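Long-range contacts in serine protease inhibitor 4, isoform B (Drosophila melanogaster, PDB 4P0F), which probably inhibits serine-type, and perhaps cysteine-type, endopeptidases, and is captured here in its cleaved form: residues A[95-101]-A[120-126]; A[134-138]-A[149-153]; A[160-166]-A[335-341]; A[294-299]-A[311-316]. All blocks are in the same frame, centred on the assembly; numbering follows the deposited sequence.

Contact 1 of 4, residues A[95-101]-A[120-126]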
loop_
_atom_site.group_PDB
_atom_site.type_symbol
_atom_site.label_atom_id
_atom_site.label_comp_id
_atom_site.label_asym_id
_atom_site.label_seq_id
_atom_site.Cartn_x
_atom_site.Cartn_y
_atom_site.Cartn_z
ATOM N N ASN A 95 10.990 -7.987 3.093
ATOM C CA ASN A 95 11.507 -7.841 1.750
ATOM C C ASN A 95 12.275 -9.078 1.337
ATOM O O ASN A 95 12.971 -9.689 2.150
ATOM C CB ASN A 95 12.414 -6.615 1.659
ATOM C CG ASN A 95 11.655 -5.323 1.872
ATOM O OD1 ASN A 95 10.602 -5.115 1.284
ATOM N ND2 ASN A 95 12.192 -4.454 2.713
ATOM N N LYS A 96 12.154 -9.437 0.066
ATOM C CA LYS A 96 12.940 -10.544 -0.468
ATOM C C LYS A 96 13.161 -10.367 -1.953
ATOM O O LYS A 96 12.289 -9.882 -2.662
ATOM C CB LYS A 96 12.250 -11.883 -0.196
ATOM C CG LYS A 96 13.092 -13.112 -0.548
ATOM C CD LYS A 96 12.630 -14.346 0.210
ATOM C CE LYS A 96 13.536 -15.534 -0.047
ATOM N NZ LYS A 96 13.173 -16.696 0.831
ATOM N N ILE A 97 14.332 -10.790 -2.420
ATOM C CA ILE A 97 14.626 -10.787 -3.842
ATOM C C ILE A 97 14.830 -12.231 -4.300
ATOM O O ILE A 97 15.448 -13.037 -3.603
ATOM C CB ILE A 97 15.869 -9.926 -4.179
ATOM C CG1 ILE A 97 16.055 -9.846 -5.695
ATOM C CG2 ILE A 97 17.126 -10.462 -3.505
ATOM C CD1 ILE A 97 17.087 -8.793 -6.143
ATOM N N PHE A 98 14.271 -12.544 -5.463
ATOM C CA PHE A 98 14.375 -13.872 -6.046
ATOM C C PHE A 98 15.131 -13.735 -7.359
ATOM O O PHE A 98 14.707 -12.987 -8.236
ATOM C CB PHE A 98 12.998 -14.477 -6.257
ATOM C CG PHE A 98 12.167 -14.560 -4.997
ATOM C CD1 PHE A 98 11.376 -13.493 -4.602
ATOM C CD2 PHE A 98 12.168 -15.712 -4.229
ATOM C CE1 PHE A 98 10.613 -13.575 -3.462
ATOM C CE2 PHE A 98 11.402 -15.802 -3.082
ATOM C CZ PHE A 98 10.623 -14.727 -2.700
ATOM N N VAL A 99 16.248 -14.453 -7.481
ATOM C CA VAL A 99 17.222 -14.214 -8.553
ATOM C C VAL A 99 17.397 -15.454 -9.430
ATOM O O VAL A 99 17.525 -16.568 -8.928
ATOM C CB VAL A 99 18.592 -13.813 -7.969
ATOM C CG1 VAL A 99 19.589 -13.420 -9.087
ATOM C CG2 VAL A 99 18.419 -12.668 -6.970
ATOM N N MET A 100 17.383 -15.245 -10.741
ATOM C CA MET A 100 17.602 -16.321 -11.714
ATOM C C MET A 100 18.830 -17.149 -11.342
ATOM O O MET A 100 19.905 -16.591 -11.110
ATOM C CB MET A 100 17.754 -15.719 -13.120
ATOM C CG MET A 100 17.992 -16.710 -14.269
ATOM S SD MET A 100 16.506 -17.633 -14.726
ATOM C CE MET A 100 16.594 -18.934 -13.599
ATOM N N ASP A 101 18.671 -18.473 -11.259
ATOM C CA ASP A 101 19.806 -19.361 -10.991
ATOM C C ASP A 101 20.980 -19.016 -11.889
ATOM O O ASP A 101 20.810 -18.852 -13.095
ATOM C CB ASP A 101 19.452 -20.829 -11.231
ATOM C CG ASP A 101 18.586 -21.430 -10.136
ATOM O OD1 ASP A 101 18.551 -20.896 -9.004
ATOM O OD2 ASP A 101 17.953 -22.469 -10.420
ATOM N N ALA A 120 15.815 -10.530 2.357
ATOM C CA ALA A 120 16.314 -11.874 2.151
ATOM C C ALA A 120 16.624 -12.029 0.668
ATOM O O ALA A 120 16.272 -11.170 -0.135
ATOM C CB ALA A 120 15.297 -12.908 2.606
ATOM N N ALA A 121 17.282 -13.124 0.316
ATOM C CA ALA A 121 17.601 -13.399 -1.078
ATOM C C ALA A 121 17.590 -14.900 -1.324
ATOM O O ALA A 121 17.998 -15.683 -0.464
ATOM C CB ALA A 121 18.934 -12.810 -1.438
ATOM N N GLN A 122 17.104 -15.289 -2.498
ATOM C CA GLN A 122 17.007 -16.697 -2.870
ATOM C C GLN A 122 17.156 -16.846 -4.376
ATOM O O GLN A 122 16.642 -16.034 -5.131
ATOM C CB GLN A 122 15.668 -17.271 -2.416
ATOM C CG GLN A 122 15.473 -18.746 -2.735
ATOM C CD GLN A 122 14.160 -19.294 -2.203
ATOM O OE1 GLN A 122 13.310 -18.546 -1.726
ATOM N NE2 GLN A 122 13.987 -20.604 -2.285
ATOM N N SER A 123 17.855 -17.894 -4.803
ATOM C CA SER A 123 17.973 -18.211 -6.221
ATOM C C SER A 123 16.830 -19.129 -6.640
ATOM O O SER A 123 16.487 -20.061 -5.913
ATOM C CB SER A 123 19.319 -18.877 -6.514
ATOM O OG SER A 123 20.391 -17.993 -6.238
ATOM N N VAL A 124 16.236 -18.849 -7.796
ATOM C CA VAL A 124 15.150 -19.668 -8.339
ATOM C C VAL A 124 15.347 -19.897 -9.835
ATOM O O VAL A 124 16.077 -19.153 -10.488
ATOM C CB VAL A 124 13.760 -19.013 -8.108
ATOM C CG1 VAL A 124 13.508 -18.783 -6.618
ATOM C CG2 VAL A 124 13.638 -17.707 -8.877
ATOM N N ASP A 125 14.695 -20.924 -10.372
ATOM C CA ASP A 125 14.782 -21.240 -11.794
ATOM C C ASP A 125 13.542 -20.723 -12.518
ATOM O O ASP A 125 12.505 -21.389 -12.533
ATOM C CB ASP A 125 14.936 -22.751 -11.998
ATOM C CG ASP A 125 15.155 -23.129 -13.449
ATOM O OD1 ASP A 125 15.045 -22.253 -14.324
ATOM O OD2 ASP A 125 15.427 -24.318 -13.719
ATOM N N PHE A 126 13.636 -19.531 -13.105
ATOM C CA PHE A 126 12.482 -18.914 -13.771
ATOM C C PHE A 126 12.057 -19.628 -15.060
ATOM O O PHE A 126 10.945 -19.419 -15.541
ATOM C CB PHE A 126 12.768 -17.438 -14.076
ATOM C CG PHE A 126 12.749 -16.543 -12.855
ATOM C CD1 PHE A 126 11.602 -16.400 -12.086
ATOM C CD2 PHE A 126 13.875 -15.809 -12.503
ATOM C CE1 PHE A 126 11.593 -15.565 -10.985
ATOM C CE2 PHE A 126 13.876 -14.982 -11.398
ATOM C CZ PHE A 126 12.731 -14.859 -10.635
HETATM O O HOH W 1 11.183 -18.373 -0.191
HETATM O O HOH W 2 21.073 -16.510 -8.439
#
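Asn95 O accepts the backbone N of Ala120, the first bond of a parallel pairing between the two strands. Lys96 runs out extended past Ala120 CB and crosses Gln122 at a slant. Its NZ reaches Gln122 OE1 at 3.2 Å, coming from above the amide plane (41° out of it), and a water bridges the same two atoms. Ile97 lies on the other face, where its CG2 meets Ala121 CB at 3.6 Å. Phe98 returns to the Lys96 face. One side of its ring carries Lys96 CG, while its edge receives Gln122 OE1, 3.6 Å from Phe98 CE2, and Val124 CG1. Val99 keeps the pairing going through Gln122 O and Val124 N. Met100 holds CG anti to its own N (chi1 180°) and then bends at chi2 and chi3, which brings SD to the edge of the Phe126 ring, 5.2 Å from its centroid, a Met-aromatic contact. A water joins Met100 O to Ser123 OG. Asp101 N donates to Val124 O at 2.8 Å, while Asp101 OD2 and Asp125 OD2, 4.5 Å apart, probably repel mildly. Parallel strands joined through helix 107-115 make a beta-alpha-beta crossover, the arrangement by which serpins build the edge of their central sheet A.

Contact 2 of 4, residues A[134-138]-A[149-153]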
loop_
_atom_site.group_PDB
_atom_site.type_symbol
_atom_site.label_atom_id
_atom_site.label_comp_id
_atom_site.label_asym_id
_atom_site.label_seq_id
_atom_site.Cartn_x
_atom_site.Cartn_y
_atom_site.Cartn_z
ATOM N N ALA A 134 5.446 -20.400 -7.608
ATOM C CA ALA A 134 5.002 -21.038 -6.374
ATOM C C ALA A 134 5.933 -20.660 -5.223
ATOM O O ALA A 134 5.474 -20.374 -4.124
ATOM C CB ALA A 134 4.933 -22.555 -6.536
ATOM N N THR A 135 7.240 -20.648 -5.474
ATOM C CA THR A 135 8.208 -20.256 -4.450
ATOM C C THR A 135 7.959 -18.825 -3.968
ATOM O O THR A 135 7.889 -18.564 -2.766
ATOM C CB THR A 135 9.646 -20.397 -4.977
ATOM O OG1 THR A 135 9.901 -21.783 -5.201
ATOM C CG2 THR A 135 10.666 -19.864 -3.979
ATOM N N ILE A 136 7.816 -17.903 -4.911
ATOM C CA ILE A 136 7.542 -16.507 -4.591
ATOM C C ILE A 136 6.211 -16.365 -3.861
ATOM O O ILE A 136 6.113 -15.703 -2.818
ATOM C CB ILE A 136 7.534 -15.643 -5.875
ATOM C CG1 ILE A 136 8.941 -15.618 -6.489
ATOM C CG2 ILE A 136 7.034 -14.228 -5.580
ATOM C CD1 ILE A 136 8.995 -15.185 -7.963
ATOM N N ASN A 137 5.184 -16.991 -4.408
ATOM C CA ASN A 137 3.835 -16.768 -3.913
ATOM C C ASN A 137 3.615 -17.437 -2.567
ATOM O O ASN A 137 2.867 -16.926 -1.729
ATOM C CB ASN A 137 2.828 -17.249 -4.948
ATOM C CG ASN A 137 2.829 -16.373 -6.189
ATOM O OD1 ASN A 137 3.262 -15.220 -6.141
ATOM N ND2 ASN A 137 2.360 -16.913 -7.303
ATOM N N ASN A 138 4.293 -18.556 -2.339
ATOM C CA ASN A 138 4.225 -19.209 -1.042
ATOM C C ASN A 138 4.901 -18.362 0.036
ATOM O O ASN A 138 4.413 -18.281 1.166
ATOM C CB ASN A 138 4.854 -20.600 -1.111
ATOM C CG ASN A 138 4.000 -21.586 -1.887
ATOM O OD1 ASN A 138 2.823 -21.338 -2.146
ATOM N ND2 ASN A 138 4.587 -22.723 -2.252
ATOM N N LYS A 149 -2.614 -14.207 -2.002
ATOM C CA LYS A 149 -2.313 -15.445 -2.717
ATOM C C LYS A 149 -2.053 -15.175 -4.185
ATOM O O LYS A 149 -2.582 -14.218 -4.752
ATOM C CB LYS A 149 -3.467 -16.435 -2.585
ATOM C CG LYS A 149 -3.888 -16.722 -1.169
ATOM C CD LYS A 149 -4.952 -17.808 -1.154
ATOM C CE LYS A 149 -5.261 -18.297 0.247
ATOM N NZ LYS A 149 -6.197 -19.454 0.209
ATOM N N ASP A 150 -1.246 -16.039 -4.797
ATOM C CA ASP A 150 -0.909 -15.935 -6.212
ATOM C C ASP A 150 -0.504 -14.528 -6.632
ATOM O O ASP A 150 -0.982 -14.029 -7.652
ATOM C CB ASP A 150 -2.087 -16.392 -7.078
ATOM C CG ASP A 150 -1.685 -16.656 -8.531
ATOM O OD1 ASP A 150 -0.559 -17.146 -8.769
ATOM O OD2 ASP A 150 -2.495 -16.366 -9.435
ATOM N N LEU A 151 0.389 -13.891 -5.877
ATOM C CA LEU A 151 0.813 -12.528 -6.213
ATOM C C LEU A 151 1.364 -12.446 -7.632
ATOM O O LEU A 151 0.889 -11.651 -8.440
ATOM C CB LEU A 151 1.871 -12.018 -5.229
ATOM C CG LEU A 151 2.390 -10.601 -5.530
ATOM C CD1 LEU A 151 1.321 -9.577 -5.255
ATOM C CD2 LEU A 151 3.638 -10.287 -4.750
ATOM N N VAL A 152 2.374 -13.264 -7.927
ATOM C CA VAL A 152 3.046 -13.229 -9.221
ATOM C C VAL A 152 2.655 -14.443 -10.045
ATOM O O VAL A 152 3.071 -15.547 -9.728
ATOM C CB VAL A 152 4.576 -13.194 -9.061
ATOM C CG1 VAL A 152 5.249 -13.055 -10.422
ATOM C CG2 VAL A 152 4.981 -12.051 -8.141
ATOM N N PRO A 153 1.846 -14.249 -11.101
ATOM C CA PRO A 153 1.422 -15.425 -11.873
ATOM C C PRO A 153 2.571 -16.049 -12.634
ATOM O O PRO A 153 3.485 -15.338 -13.056
ATOM C CB PRO A 153 0.380 -14.868 -12.852
ATOM C CG PRO A 153 0.082 -13.487 -12.399
ATOM C CD PRO A 153 1.263 -13.006 -11.633
HETATM O O HOH W 3 1.092 -14.881 -2.870
#
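The flat amide of Asn137 meets the backbone of Val152 with both of its polar atoms. Val152 N points at Asn137 OD1, 2.8 Å away and nearly straight (174° at the hydrogen), tilted only modestly from the carbonyl plane. Asn137 ND2 donates in turn to Val152 O at 2.9 Å, arriving well above the plane of that carbonyl. The carboxylate of Asp150 stands almost at right angles to the amide (86°); its OD1 comes within 3.3 Å of Asn137 ND2, but the angle is too poor for a hydrogen bond. With CG beside its own N (chi1 -69°), Asn137 presents the amide to the loop, and the paired bonds fix which end is oxygen. A leucine in its place would probably leave both Val152 N and Val152 O without their mates and free the loop to shift. Water adds a further link, from Asn137 O to Leu151 N. Beside this polar grip, Ile136 CG2 touches Val152 CG2 at 3.9 Å. Lys319 of strand 311-324 bonds the carbonyls of Lys149 and Asp150. Helix 129-143, the serpin helix F, thus holds its own return loop while Ile136 and Leu151 rest on Val166 of strand 161-174.

Contact 3 of 4, residues A[160-166]-A[335-341]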
loop_
_atom_site.group_PDB
_atom_site.type_symbol
_atom_site.label_atom_id
_atom_site.label_comp_id
_atom_site.label_asym_id
_atom_site.label_seq_id
_atom_site.Cartn_x
_atom_site.Cartn_y
_atom_site.Cartn_z
ATOM N N GLU A 160 13.661 -15.535 -19.665
ATOM C CA GLU A 160 14.225 -14.183 -19.753
ATOM C C GLU A 160 14.163 -13.420 -18.424
ATOM O O GLU A 160 14.815 -12.393 -18.270
ATOM C CB GLU A 160 13.508 -13.364 -20.831
ATOM C CG GLU A 160 13.656 -13.910 -22.241
ATOM C CD GLU A 160 14.952 -13.477 -22.897
ATOM O OE1 GLU A 160 15.070 -12.287 -23.270
ATOM O OE2 GLU A 160 15.854 -14.327 -23.037
ATOM N N SER A 161 13.368 -13.913 -17.471
ATOM C CA SER A 161 13.261 -13.280 -16.158
ATOM C C SER A 161 14.603 -13.353 -15.452
ATOM O O SER A 161 15.289 -14.372 -15.541
ATOM C CB SER A 161 12.190 -13.960 -15.292
ATOM O OG SER A 161 10.920 -13.962 -15.916
ATOM N N ARG A 162 14.978 -12.291 -14.746
ATOM C CA ARG A 162 16.268 -12.265 -14.070
ATOM C C ARG A 162 16.136 -12.059 -12.567
ATOM O O ARG A 162 16.892 -12.644 -11.793
ATOM C CB ARG A 162 17.160 -11.195 -14.692
ATOM C CG ARG A 162 17.577 -11.533 -16.105
ATOM C CD ARG A 162 18.636 -12.643 -16.137
ATOM N NE ARG A 162 18.945 -13.091 -17.497
ATOM C CZ ARG A 162 18.316 -14.071 -18.139
ATOM N NH1 ARG A 162 17.321 -14.736 -17.559
ATOM N NH2 ARG A 162 18.682 -14.387 -19.369
ATOM N N LEU A 163 15.202 -11.223 -12.134
ATOM C CA LEU A 163 14.901 -11.195 -10.719
ATOM C C LEU A 163 13.519 -10.660 -10.452
ATOM O O LEU A 163 12.933 -9.989 -11.290
ATOM C CB LEU A 163 15.944 -10.376 -9.964
ATOM C CG LEU A 163 16.144 -8.941 -10.425
ATOM C CD1 LEU A 163 15.256 -7.975 -9.637
ATOM C CD2 LEU A 163 17.596 -8.577 -10.277
ATOM N N VAL A 164 13.000 -11.008 -9.280
ATOM C CA VAL A 164 11.743 -10.458 -8.794
ATOM C C VAL A 164 11.990 -9.900 -7.410
ATOM O O VAL A 164 12.477 -10.608 -6.531
ATOM C CB VAL A 164 10.623 -11.509 -8.739
ATOM C CG1 VAL A 164 9.331 -10.905 -8.164
ATOM C CG2 VAL A 164 10.364 -12.077 -10.115
ATOM N N LEU A 165 11.670 -8.623 -7.243
ATOM C CA LEU A 165 11.760 -7.942 -5.960
ATOM C C LEU A 165 10.390 -7.934 -5.328
ATOM O O LEU A 165 9.421 -7.598 -5.999
ATOM C CB LEU A 165 12.260 -6.506 -6.136
ATOM C CG LEU A 165 13.765 -6.348 -6.322
ATOM C CD1 LEU A 165 14.099 -4.984 -6.863
ATOM C CD2 LEU A 165 14.468 -6.561 -4.992
ATOM N N VAL A 166 10.309 -8.315 -4.055
ATOM C CA VAL A 166 9.024 -8.375 -3.374
ATOM C C VAL A 166 9.068 -7.696 -2.018
ATOM O O VAL A 166 10.005 -7.867 -1.246
ATOM C CB VAL A 166 8.542 -9.826 -3.189
ATOM C CG1 VAL A 166 7.123 -9.840 -2.662
ATOM C CG2 VAL A 166 8.611 -10.572 -4.516
ATOM N N THR A 335 3.848 -6.279 -3.059
ATOM C CA THR A 335 4.219 -5.729 -4.350
ATOM C C THR A 335 5.370 -6.556 -4.923
ATOM O O THR A 335 6.360 -6.792 -4.237
ATOM C CB THR A 335 4.657 -4.257 -4.247
ATOM O OG1 THR A 335 3.678 -3.492 -3.530
ATOM C CG2 THR A 335 4.844 -3.654 -5.631
ATOM N N GLY A 336 5.200 -7.022 -6.157
ATOM C CA GLY A 336 6.230 -7.781 -6.845
ATOM C C GLY A 336 6.611 -7.085 -8.135
ATOM O O GLY A 336 5.748 -6.751 -8.943
ATOM N N MET A 337 7.915 -6.878 -8.318
ATOM C CA MET A 337 8.448 -6.266 -9.536
ATOM C C MET A 337 9.295 -7.274 -10.272
ATOM O O MET A 337 10.313 -7.710 -9.745
ATOM C CB MET A 337 9.301 -5.044 -9.221
ATOM C CG MET A 337 8.531 -3.815 -8.739
ATOM S SD MET A 337 9.564 -2.329 -8.614
ATOM C CE MET A 337 10.649 -2.612 -10.023
ATOM N N ALA A 338 8.880 -7.640 -11.478
ATOM C CA ALA A 338 9.639 -8.590 -12.293
ATOM C C ALA A 338 10.592 -7.843 -13.202
ATOM O O ALA A 338 10.178 -6.940 -13.910
ATOM C CB ALA A 338 8.704 -9.455 -13.104
ATOM N N VAL A 339 11.863 -8.248 -13.183
ATOM C CA VAL A 339 12.911 -7.637 -14.001
ATOM C C VAL A 339 13.448 -8.705 -14.936
ATOM O O VAL A 339 13.788 -9.801 -14.490
ATOM C CB VAL A 339 14.042 -7.061 -13.133
ATOM C CG1 VAL A 339 15.161 -6.479 -13.991
ATOM C CG2 VAL A 339 13.496 -5.988 -12.191
ATOM N N ARG A 340 13.487 -8.390 -16.227
ATOM C CA ARG A 340 13.887 -9.344 -17.256
ATOM C C ARG A 340 15.028 -8.802 -18.096
ATOM O O ARG A 340 15.254 -7.607 -18.150
ATOM C CB ARG A 340 12.703 -9.669 -18.169
ATOM C CG ARG A 340 12.093 -8.432 -18.816
ATOM C CD ARG A 340 11.271 -8.762 -20.037
ATOM N NE ARG A 340 12.127 -9.270 -21.102
ATOM C CZ ARG A 340 11.692 -9.900 -22.186
ATOM N NH1 ARG A 340 10.396 -10.110 -22.367
ATOM N NH2 ARG A 340 12.568 -10.329 -23.084
ATOM N N ARG A 341 15.743 -9.678 -18.778
ATOM C CA ARG A 341 16.701 -9.177 -19.749
ATOM C C ARG A 341 15.923 -8.637 -20.945
ATOM O O ARG A 341 14.878 -9.172 -21.310
ATOM C CB ARG A 341 17.686 -10.263 -20.160
ATOM C CG ARG A 341 17.076 -11.478 -20.798
ATOM C CD ARG A 341 18.110 -12.154 -21.696
ATOM N NE ARG A 341 18.416 -11.316 -22.850
ATOM C CZ ARG A 341 19.514 -11.424 -23.596
ATOM N NH1 ARG A 341 20.430 -12.340 -23.317
ATOM N NH2 ARG A 341 19.698 -10.606 -24.625
HETATM O O HOH W 4 20.770 -14.359 -21.407
#
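Glu160 OE1 makes salt bridges to two arginines of the neighbouring strand. The Glu160 chain bends at chi2 (-83°), bringing OE1 3.2 Å from Arg340 NH2 and, more loosely, 3.5 Å from Arg341 NE, a salt-bridge network. The carboxylate stands steeply to the Arg340 guanidinium but is turned only 30° from that of Arg341. The bend of Arg340 at chi3 brings NE and NH2 round to Arg341 O, which they grip side-on in the guanidinium plane; Glu160 CB lies over one face, toward the rim. Arg162 and Arg341 run alongside each other in the same direction. Arg341 CG packs 3.5 Å above the Arg162 guanidinium, offset toward its rim, and one water accepts from Arg162 NH2 and Arg341 NH1. Arg162 NE finds its partner outside both strands, a salt bridge to Glu309.

Val339 O takes both Arg162 N and Leu163 N, a classic beta bulge; beyond it the antiparallel pairing runs regularly. Leu163 has CG wedged between its N and carbonyl carbon (chi1 56°), and its CD1 lies 3.7 Å from Val339 CG2, the two side chains pointing the same way. Val164 CG2 touches Ala338 CB. Charge at one end and mostly apolar side chains along the rest, with Gly336 and Ala338 on the face of Val164 and Val166, suit a reactive loop that, as in other cleaved serpins, has entered sheet A as a new strand.

Contact 4 of 4, residues A[294-299]-A[311-316]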
loop_
_atom_site.group_PDB
_atom_site.type_symbol
_atom_site.label_atom_id
_atom_site.label_comp_id
_atom_site.label_asym_id
_atom_site.label_seq_id
_atom_site.Cartn_x
_atom_site.Cartn_y
_atom_site.Cartn_z
ATOM N N MET A 294 11.796 2.819 -17.005
ATOM C CA MET A 294 12.055 1.503 -16.421
ATOM C C MET A 294 11.406 0.330 -17.181
ATOM O O MET A 294 11.895 -0.797 -17.107
ATOM C CB MET A 294 11.579 1.495 -14.966
ATOM C CG MET A 294 10.106 1.724 -14.834
ATOM S SD MET A 294 9.659 2.208 -13.150
ATOM C CE MET A 294 10.193 0.751 -12.297
ATOM N N PHE A 295 10.322 0.584 -17.911
ATOM C CA PHE A 295 9.622 -0.469 -18.672
ATOM C C PHE A 295 10.057 -0.547 -20.127
ATOM O O PHE A 295 9.661 -1.463 -20.852
ATOM C CB PHE A 295 8.107 -0.241 -18.634
ATOM C CG PHE A 295 7.577 0.022 -17.272
ATOM C CD1 PHE A 295 7.490 -0.995 -16.345
ATOM C CD2 PHE A 295 7.158 1.297 -16.912
ATOM C CE1 PHE A 295 7.004 -0.752 -15.080
ATOM C CE2 PHE A 295 6.689 1.545 -15.668
ATOM C CZ PHE A 295 6.598 0.528 -14.744
ATOM N N SER A 296 10.848 0.430 -20.555
ATOM C CA SER A 296 11.215 0.584 -21.951
ATOM C C SER A 296 12.518 -0.113 -22.289
ATOM O O SER A 296 13.275 -0.527 -21.409
ATOM C CB SER A 296 11.353 2.064 -22.299
ATOM O OG SER A 296 12.614 2.551 -21.869
ATOM N N ASP A 297 12.806 -0.190 -23.581
ATOM C CA ASP A 297 14.063 -0.768 -24.024
ATOM C C ASP A 297 15.240 0.180 -23.801
ATOM O O ASP A 297 16.381 -0.156 -24.124
ATOM C CB ASP A 297 13.966 -1.171 -25.491
ATOM C CG ASP A 297 13.199 -2.468 -25.687
ATOM O OD1 ASP A 297 13.185 -3.309 -24.760
ATOM O OD2 ASP A 297 12.616 -2.649 -26.775
ATOM N N GLN A 298 14.963 1.346 -23.221
ATOM C CA GLN A 298 16.010 2.264 -22.810
ATOM C C GLN A 298 16.302 2.175 -21.311
ATOM O O GLN A 298 17.118 2.935 -20.792
ATOM C CB GLN A 298 15.636 3.699 -23.178
ATOM C CG GLN A 298 15.594 3.962 -24.675
ATOM C CD GLN A 298 14.392 3.338 -25.359
ATOM O OE1 GLN A 298 13.252 3.516 -24.927
ATOM N NE2 GLN A 298 14.640 2.601 -26.436
ATOM N N ALA A 299 15.654 1.242 -20.620
ATOM C CA ALA A 299 15.831 1.111 -19.178
ATOM C C ALA A 299 17.284 0.852 -18.815
ATOM O O ALA A 299 17.994 0.137 -19.525
ATOM C CB ALA A 299 14.963 -0.007 -18.633
ATOM N N LEU A 311 18.704 -4.851 -18.782
ATOM C CA LEU A 311 17.488 -5.308 -18.109
ATOM C C LEU A 311 16.386 -4.269 -18.206
ATOM O O LEU A 311 16.659 -3.083 -18.394
ATOM C CB LEU A 311 17.756 -5.596 -16.624
ATOM C CG LEU A 311 18.935 -6.515 -16.281
ATOM C CD1 LEU A 311 19.098 -6.604 -14.767
ATOM C CD2 LEU A 311 18.743 -7.890 -16.882
ATOM N N LYS A 312 15.142 -4.719 -18.058
ATOM C CA LYS A 312 14.008 -3.814 -17.907
ATOM C C LYS A 312 12.926 -4.452 -17.032
ATOM O O LYS A 312 12.932 -5.649 -16.781
ATOM C CB LYS A 312 13.430 -3.428 -19.270
ATOM C CG LYS A 312 12.705 -4.541 -19.979
ATOM C CD LYS A 312 12.233 -4.095 -21.351
ATOM C CE LYS A 312 11.518 -5.217 -22.080
ATOM N NZ LYS A 312 11.009 -4.756 -23.405
ATOM N N VAL A 313 11.996 -3.636 -16.558
ATOM C CA VAL A 313 10.890 -4.136 -15.751
ATOM C C VAL A 313 9.762 -4.628 -16.651
ATOM O O VAL A 313 9.304 -3.894 -17.526
ATOM C CB VAL A 313 10.376 -3.034 -14.797
ATOM C CG1 VAL A 313 9.138 -3.488 -14.052
ATOM C CG2 VAL A 313 11.470 -2.634 -13.822
ATOM N N SER A 314 9.319 -5.868 -16.441
ATOM C CA SER A 314 8.232 -6.444 -17.238
ATOM C C SER A 314 6.876 -6.393 -16.545
ATOM O O SER A 314 5.844 -6.492 -17.204
ATOM C CB SER A 314 8.545 -7.898 -17.586
ATOM O OG SER A 314 8.930 -8.605 -16.423
ATOM N N ALA A 315 6.874 -6.292 -15.218
ATOM C CA ALA A 315 5.617 -6.197 -14.485
ATOM C C ALA A 315 5.818 -5.641 -13.089
ATOM O O ALA A 315 6.839 -5.887 -12.451
ATOM C CB ALA A 315 4.948 -7.562 -14.406
ATOM N N ILE A 316 4.828 -4.878 -12.617
ATOM C CA ILE A 316 4.746 -4.495 -11.217
ATOM C C ILE A 316 3.350 -4.874 -10.759
ATOM O O ILE A 316 2.380 -4.323 -11.261
ATOM C CB ILE A 316 4.961 -2.984 -10.970
ATOM C CG1 ILE A 316 6.254 -2.496 -11.622
ATOM C CG2 ILE A 316 4.953 -2.701 -9.466
ATOM C CD1 ILE A 316 6.513 -0.994 -11.446
HETATM O O HOH W 5 8.493 -3.810 -19.935
HETATM O O HOH W 6 9.268 -2.473 -23.328
HETATM O O HOH W 7 19.545 -2.165 -18.226
#
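Val313 N donates to Met294 O at 2.9 Å and almost straight (172°), the one direct backbone bond between a loop and the start of a strand. The loop leaves a short 3-10 segment at Met294 and Phe295 and closes as a type I turn from Ser296 to Ala299. Inside it Ser296 OG accepts Gln298 N, an ST turn; the same hydroxyl also bonds Arg293 O. Waters extend the backbone link: one donates to Phe295 O and Val313 O, another joins Ala299 O to Leu311 N.

Among the side chains, Phe295 turns the edge of its ring to the strand. CE1 lies 3.6 Å from Val313 CG1, CZ lies 3.6 Å from Ile316 CD1, and Val313 O sits in the ring plane. Met294 CG covers one face of that ring over its centre, while Met294 CE swings round to Val313 CG2 at 3.9 Å. Lys312 stays extended beyond CG; its CB packs against Ala299 CB at 3.8 Å, and its NZ meets Asp297 OD1 at 2.9 Å on the syn side, though 35° out of the carboxylate plane, forming a salt bridge. NZ also donates to a water that in turn donates to Phe295 O. A methionine at Lys312 would probably leave Asp297 without its counter-charge and the turn less firmly tied to the strand.

Lys342 bonds the carbonyls of Asp297 and Ala299, giving the turn a second lysine. Oily contacts inside and a water-linked ion pair at the turn imply that shape holds one end of this loop and charge the other.

In the fold
Contacts 1, 3 and 4 succeed one another across sheet A of the serpin: strand 120-124 beside 91-100, then 161-174, 328-341 and 311-324. Centres of contacts 1 and 3 lie about 9 Å apart, those of contacts 3 and 4 about 10 Å, and backbone bonds join each pair. Contact 2 lies about 13 Å, centre to centre, from both contact 1 and contact 3, with helix 129-143 packed on the sheet through Ile136 against Phe98 and Val164. Along the chain the first three follow in series, while contact 4 is nested within the long loop closed by contact 3. Strand 328-341, between 161-174 and 311-324, is consistent with the cleaved reactive loop inserted in sheet A.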